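Side-chain contact in alpha-actinin-like protein 1 (Schizosaccharomyces pombe, PDB 5BVR), which binds actin filaments and takes part in forming and organising the actin ring during cytokinesis and septation: residues A[76-79]-A[80-83]. Residues are numbered along the deposited sequence; the frame is centred on the assembly and turned at random.
Sequences KALE and YIKS
The side chains of Glu79 and Lys82 lie side by side, pointing the same way, and Lys82 CD approaches OE1 of Glu79 obliquely from above the carboxylate plane, at 4.2 Å. Tyr80 touches the preceding turn through its CB, 3.5 Å from Ala77 O, and no atom of residues 76-79 lies close to either face of its ring. All belong to the C-terminal end of helix 67-83 in the first calponin-homology domain of the actin-binding domain, a worked example of an amphipathic alpha-helix. Tyr80 holds CG anti to its nitrogen (chi1 173°), which leads the ring away from residues 76-79 toward Leu57, while its hydroxyl hydrogen-bonds Glu55. Lys76 reaches the same loop, its NZ bonded to the carbonyl of Leu57. Glu79 and Lys82 are three residues apart on the exposed side; OE1 and NZ stay 4.9 Å apart, too far for a salt bridge, although their opposite charges probably attract weakly. On the buried side, Leu78 CD2 and Ile81 CD1 approach to 4.4 Å, a loose apolar contact completed by Leu107 of helix 101-117 and Leu88. Ala77 packs against Leu45 and Leu49 of helix 43-53. Four backbone hydrogen bonds from residue i+4 N to residue i O hold the turn, among them Ile81 N to Ala77 O at 3.0 Å. In the last turn Ser83 folds its hydroxyl back, chi1 84°, and OG donates to Tyr80 O at 2.7 Å.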
# COMPACT_ATOMS: atom_id res chain seq x y z
N LYS A 76 0.22 9.54 -21.73
CA LYS A 76 1.16 10.41 -21.00
C LYS A 76 1.62 9.74 -19.71
O LYS A 76 2.82 9.71 -19.41
CB LYS A 76 0.49 11.75 -20.70
CG LYS A 76 1.33 12.73 -19.94
CD LYS A 76 0.57 14.02 -19.76
CE LYS A 76 1.29 14.99 -18.88
NZ LYS A 76 2.42 15.59 -19.63
N ALA A 77 0.68 9.21 -18.95
CA ALA A 77 1.00 8.53 -17.70
C ALA A 77 1.90 7.33 -17.93
O ALA A 77 2.88 7.13 -17.22
CB ALA A 77 -0.26 8.10 -17.01
N LEU A 78 1.54 6.50 -18.91
CA LEU A 78 2.30 5.28 -19.16
C LEU A 78 3.70 5.62 -19.63
O LEU A 78 4.66 4.96 -19.21
CB LEU A 78 1.57 4.37 -20.16
CG LEU A 78 0.18 3.87 -19.74
CD1 LEU A 78 -0.37 2.92 -20.79
CD2 LEU A 78 0.22 3.19 -18.40
N GLU A 79 3.83 6.65 -20.45
CA GLU A 79 5.15 7.03 -20.92
C GLU A 79 6.00 7.52 -19.75
O GLU A 79 7.19 7.20 -19.69
CB GLU A 79 5.05 8.07 -22.04
CG GLU A 79 4.57 7.46 -23.36
CD GLU A 79 5.45 6.31 -23.83
OE1 GLU A 79 6.70 6.45 -23.78
OE2 GLU A 79 4.90 5.26 -24.22
N TYR A 80 5.40 8.25 -18.81
CA TYR A 80 6.14 8.69 -17.62
C TYR A 80 6.64 7.47 -16.83
O TYR A 80 7.80 7.39 -16.43
CB TYR A 80 5.29 9.60 -16.74
CG TYR A 80 5.98 9.93 -15.44
CD1 TYR A 80 6.98 10.89 -15.38
CD2 TYR A 80 5.68 9.22 -14.28
CE1 TYR A 80 7.63 11.17 -14.20
CE2 TYR A 80 6.32 9.49 -13.09
CZ TYR A 80 7.29 10.47 -13.06
OH TYR A 80 7.93 10.72 -11.86
N ILE A 81 5.74 6.52 -16.60
CA ILE A 81 6.09 5.31 -15.87
C ILE A 81 7.25 4.55 -16.53
O ILE A 81 8.23 4.15 -15.86
CB ILE A 81 4.84 4.42 -15.71
CG1 ILE A 81 3.83 5.14 -14.80
CG2 ILE A 81 5.21 3.05 -15.12
CD1 ILE A 81 2.43 4.49 -14.80
N LYS A 82 7.17 4.42 -17.85
CA LYS A 82 8.23 3.77 -18.61
C LYS A 82 9.55 4.54 -18.49
O LYS A 82 10.61 3.94 -18.35
CB LYS A 82 7.81 3.66 -20.08
CG LYS A 82 8.83 2.97 -20.97
CD LYS A 82 8.33 2.88 -22.40
CE LYS A 82 9.36 2.20 -23.31
NZ LYS A 82 8.90 2.14 -24.73
N SER A 83 9.46 5.87 -18.55
CA SER A 83 10.65 6.73 -18.47
C SER A 83 11.42 6.55 -17.17
O SER A 83 12.62 6.84 -17.10
CB SER A 83 10.27 8.20 -18.64
OG SER A 83 9.84 8.77 -17.42